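Local structure of putative curved DNA-binding protein (Chaetomium thermophilum var. thermophilum DSM 1495, 4IPA) at residues G256-F267 / E332-C343. The protein is an Arx1 of the peptidase M24 (methionine aminopeptidase-like) family, probably acting in ribosome biogenesis and possibly binding DNA. Sequence-based numbering, arbitrary orientation.
Sequences GCSLGSGKVKQF and EVTGDKDNAPVC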
loop_
_atom_site.group_PDB
_atom_site.type_symbol
_atom_site.label_atom_id
_atom_site.label_comp_id
_atom_site.label_asym_id
_atom_site.label_seq_id
_atom_site.Cartn_x
_atom_site.Cartn_y
_atom_site.Cartn_z
ATOM N N GLY A 256 -4.396 1.856 -7.563
ATOM C CA GLY A 256 -3.365 2.348 -8.454
ATOM C C GLY A 256 -3.865 2.700 -9.852
ATOM O O GLY A 256 -4.715 2.020 -10.438
ATOM N N CYS A 257 -3.326 3.779 -10.399
ATOM C CA CYS A 257 -3.679 4.173 -11.750
ATOM C C CYS A 257 -2.446 4.338 -12.614
ATOM O O CYS A 257 -1.316 4.442 -12.124
ATOM C CB CYS A 257 -4.498 5.452 -11.738
ATOM S SG CYS A 257 -6.162 5.200 -11.136
ATOM N N SER A 258 -2.668 4.346 -13.913
ATOM C CA SER A 258 -1.583 4.429 -14.860
ATOM C C SER A 258 -1.972 5.390 -15.962
ATOM O O SER A 258 -3.148 5.470 -16.339
ATOM C CB SER A 258 -1.316 3.036 -15.442
ATOM O OG SER A 258 -0.401 3.092 -16.508
ATOM N N LEU A 259 -0.990 6.138 -16.463
ATOM C CA LEU A 259 -1.203 6.939 -17.661
ATOM C C LEU A 259 -1.200 6.040 -18.897
ATOM O O LEU A 259 -1.590 6.464 -19.983
ATOM C CB LEU A 259 -0.171 8.067 -17.777
ATOM C CG LEU A 259 -0.596 9.383 -17.122
ATOM C CD1 LEU A 259 0.566 10.361 -17.050
ATOM C CD2 LEU A 259 -1.804 10.007 -17.853
ATOM N N GLY A 260 -0.777 4.790 -18.723
ATOM C CA GLY A 260 -0.813 3.807 -19.791
ATOM C C GLY A 260 -2.003 2.879 -19.660
ATOM O O GLY A 260 -3.023 3.263 -19.108
ATOM N N SER A 261 -1.860 1.648 -20.148
ATOM C CA SER A 261 -2.956 0.687 -20.196
ATOM C C SER A 261 -3.326 0.133 -18.819
ATOM O O SER A 261 -4.382 -0.486 -18.638
ATOM C CB SER A 261 -2.576 -0.487 -21.109
ATOM O OG SER A 261 -1.928 -0.037 -22.283
ATOM N N GLY A 262 -2.457 0.332 -17.846
ATOM C CA GLY A 262 -2.675 -0.277 -16.551
ATOM C C GLY A 262 -2.298 -1.746 -16.586
ATOM O O GLY A 262 -2.726 -2.514 -15.732
ATOM N N LYS A 263 -1.493 -2.138 -17.574
ATOM C CA LYS A 263 -0.963 -3.493 -17.609
ATOM C C LYS A 263 0.367 -3.564 -16.880
ATOM O O LYS A 263 1.098 -2.574 -16.778
ATOM C CB LYS A 263 -0.808 -4.012 -19.040
ATOM C CG LYS A 263 -1.908 -4.977 -19.466
ATOM C CD LYS A 263 -3.263 -4.337 -19.368
ATOM C CE LYS A 263 -4.257 -4.954 -20.357
ATOM N NZ LYS A 263 -4.649 -6.358 -20.034
ATOM N N VAL A 264 0.676 -4.747 -16.378
ATOM C CA VAL A 264 1.822 -4.931 -15.513
ATOM C C VAL A 264 2.818 -5.844 -16.225
ATOM O O VAL A 264 2.429 -6.765 -16.943
ATOM C CB VAL A 264 1.370 -5.522 -14.159
ATOM C CG1 VAL A 264 2.541 -6.084 -13.372
ATOM C CG2 VAL A 264 0.639 -4.468 -13.361
ATOM N N LYS A 265 4.104 -5.592 -16.034
ATOM C CA LYS A 265 5.110 -6.432 -16.663
ATOM C C LYS A 265 6.364 -6.555 -15.788
ATOM O O LYS A 265 6.748 -5.597 -15.100
ATOM C CB LYS A 265 5.454 -5.839 -18.036
ATOM C CG LYS A 265 6.552 -6.558 -18.789
ATOM C CD LYS A 265 7.481 -5.552 -19.470
ATOM C CE LYS A 265 7.005 -5.167 -20.871
ATOM N NZ LYS A 265 7.059 -6.347 -21.796
ATOM N N GLN A 266 7.015 -7.715 -15.821
ATOM C CA GLN A 266 8.230 -7.902 -15.023
ATOM C C GLN A 266 9.413 -7.056 -15.516
ATOM O O GLN A 266 9.724 -7.044 -16.701
ATOM C CB GLN A 266 8.633 -9.375 -14.950
ATOM C CG GLN A 266 9.758 -9.622 -13.951
ATOM C CD GLN A 266 10.087 -11.096 -13.735
ATOM O OE1 GLN A 266 9.421 -11.987 -14.269
ATOM N NE2 GLN A 266 11.122 -11.355 -12.940
ATOM N N PHE A 267 10.052 -6.338 -14.599
ATOM C CA PHE A 267 11.274 -5.600 -14.914
ATOM C C PHE A 267 12.509 -6.345 -14.392
ATOM O O PHE A 267 12.387 -7.406 -13.779
ATOM C CB PHE A 267 11.193 -4.159 -14.400
ATOM C CG PHE A 267 10.371 -3.254 -15.281
ATOM C CD1 PHE A 267 9.093 -3.622 -15.676
ATOM C CD2 PHE A 267 10.880 -2.044 -15.734
ATOM C CE1 PHE A 267 8.329 -2.798 -16.507
ATOM C CE2 PHE A 267 10.118 -1.212 -16.568
ATOM C CZ PHE A 267 8.840 -1.589 -16.942
ATOM N N GLU A 332 8.063 -10.044 -7.009
ATOM C CA GLU A 332 8.819 -9.742 -8.210
ATOM C C GLU A 332 8.708 -8.283 -8.558
ATOM O O GLU A 332 7.702 -7.644 -8.280
ATOM C CB GLU A 332 8.363 -10.600 -9.400
ATOM C CG GLU A 332 9.320 -11.771 -9.707
ATOM C CD GLU A 332 10.796 -11.325 -9.921
ATOM O OE1 GLU A 332 11.031 -10.139 -10.276
ATOM O OE2 GLU A 332 11.717 -12.165 -9.737
ATOM N N VAL A 333 9.770 -7.765 -9.154
ATOM C CA VAL A 333 9.804 -6.402 -9.625
ATOM C C VAL A 333 8.935 -6.237 -10.874
ATOM O O VAL A 333 9.178 -6.860 -11.900
ATOM C CB VAL A 333 11.240 -6.001 -9.957
ATOM C CG1 VAL A 333 11.293 -4.545 -10.356
ATOM C CG2 VAL A 333 12.133 -6.276 -8.758
ATOM N N THR A 334 7.913 -5.400 -10.773
ATOM C CA THR A 334 7.056 -5.120 -11.909
ATOM C C THR A 334 6.867 -3.621 -12.051
ATOM O O THR A 334 7.049 -2.858 -11.095
ATOM C CB THR A 334 5.669 -5.771 -11.775
ATOM O OG1 THR A 334 4.916 -5.076 -10.778
ATOM C CG2 THR A 334 5.788 -7.253 -11.400
ATOM N N GLY A 335 6.499 -3.210 -13.258
ATOM C CA GLY A 335 6.272 -1.815 -13.575
ATOM C C GLY A 335 5.275 -1.719 -14.718
ATOM O O GLY A 335 4.815 -2.732 -15.252
ATOM N N ASP A 336 4.928 -0.498 -15.090
ATOM C CA ASP A 336 3.929 -0.299 -16.126
ATOM C C ASP A 336 4.392 -0.922 -17.448
ATOM O O ASP A 336 5.510 -0.670 -17.901
ATOM C CB ASP A 336 3.614 1.194 -16.299
ATOM C CG ASP A 336 2.518 1.429 -17.297
ATOM O OD1 ASP A 336 1.351 1.273 -16.906
ATOM O OD2 ASP A 336 2.821 1.716 -18.478
ATOM N N LYS A 337 3.528 -1.730 -18.054
ATOM C CA LYS A 337 3.888 -2.455 -19.269
ATOM C C LYS A 337 4.278 -1.487 -20.382
ATOM O O LYS A 337 5.141 -1.790 -21.197
ATOM C CB LYS A 337 2.742 -3.375 -19.726
ATOM C CG LYS A 337 3.004 -4.129 -21.039
ATOM C CD LYS A 337 2.525 -3.355 -22.276
ATOM C CE LYS A 337 0.984 -3.244 -22.310
ATOM N NZ LYS A 337 0.482 -2.409 -23.453
ATOM N N ASP A 338 3.667 -0.310 -20.386
ATOM C CA ASP A 338 3.960 0.694 -21.404
ATOM C C ASP A 338 5.084 1.631 -20.964
ATOM O O ASP A 338 5.439 2.555 -21.687
ATOM C CB ASP A 338 2.695 1.518 -21.712
ATOM C CG ASP A 338 1.558 0.665 -22.245
ATOM O OD1 ASP A 338 1.811 -0.152 -23.166
ATOM O OD2 ASP A 338 0.418 0.801 -21.735
ATOM N N ASN A 339 5.627 1.399 -19.770
ATOM C CA ASN A 339 6.654 2.271 -19.211
ATOM C C ASN A 339 6.121 3.665 -18.939
ATOM O O ASN A 339 6.868 4.635 -18.927
ATOM C CB ASN A 339 7.880 2.325 -20.121
ATOM C CG ASN A 339 8.766 1.104 -19.972
ATOM O OD1 ASN A 339 9.857 1.188 -19.402
ATOM N ND2 ASN A 339 8.297 -0.040 -20.462
ATOM N N ALA A 340 4.815 3.745 -18.705
ATOM C CA ALA A 340 4.154 4.988 -18.347
ATOM C C ALA A 340 4.147 5.185 -16.827
ATOM O O ALA A 340 4.259 4.229 -16.067
ATOM C CB ALA A 340 2.747 4.967 -18.874
ATOM N N PRO A 341 4.025 6.435 -16.377
ATOM C CA PRO A 341 3.967 6.745 -14.947
ATOM C C PRO A 341 2.745 6.145 -14.268
ATOM O O PRO A 341 1.684 6.027 -14.885
ATOM C CB PRO A 341 3.860 8.271 -14.931
ATOM C CG PRO A 341 4.550 8.685 -16.191
ATOM C CD PRO A 341 4.113 7.651 -17.194
ATOM N N VAL A 342 2.909 5.765 -13.006
ATOM C CA VAL A 342 1.818 5.236 -12.212
ATOM C C VAL A 342 1.695 5.996 -10.906
ATOM O O VAL A 342 2.653 6.614 -10.437
ATOM C CB VAL A 342 1.981 3.732 -11.905
ATOM C CG1 VAL A 342 2.162 2.947 -13.199
ATOM C CG2 VAL A 342 3.139 3.501 -10.932
ATOM N N CYS A 343 0.496 5.952 -10.339
ATOM C CA CYS A 343 0.197 6.607 -9.086
ATOM C C CYS A 343 -0.489 5.593 -8.163
ATOM O O CYS A 343 -1.323 4.821 -8.618
ATOM C CB CYS A 343 -0.704 7.808 -9.372
ATOM S SG CYS A 343 -1.133 8.809 -7.950
HETATM O O HOH W 1 0.174 -0.232 -14.941
HETATM O O HOH W 2 0.424 -0.233 -18.734
#
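Ser261 and Asp338 meet where the loops 259-263 and 337-341 lie against each other. OD2 of Asp338 accepts two bonds from this one serine: Ser261 OG comes in on the syn lone pair at 2.6 Å, and Ser261 N, 2.9 Å from OD2, arrives nearly in line with the C-O bond. The other oxygen, OD1, forms a salt bridge with Lys337 NZ, so both carboxylate oxygens are engaged. With an alanine here, the N-H and hydroxyl of Ser261 would probably lose this acceptor and the Lys337 ammonium its mate.

Deeper in, Asp336 has CG anti to its backbone N (chi1 -176°), which brings the carboxylate within bonding distance of Ser258. Ser258 OG donates to Asp336 OD1 from above the carboxylate plane at 2.6 Å, and the same hydroxyl accepts from Gly260 N in an ST turn. Asp336 OD2 accepts from Ala340 N, just beyond the type I turn that Asn339 N closes onto Asp336 O. Farther along, the Phe267 ring runs beside Gly335, with CD1 3.6 Å from Gly335 N, and turns its edge to Asp336 O and Asn339 OD1.

Antiparallel backbone pairing continues on both sides of these loops. Strands 264-266 and 334-336 form a two-stranded sheet, while 250-258 and 342-352 are neighbours in the five-stranded one, consistent with the M24 pita-bread fold, where Cys257 and Cys343 rest on helix 148-167 and Val342 touches Ile212 of strand 210-220.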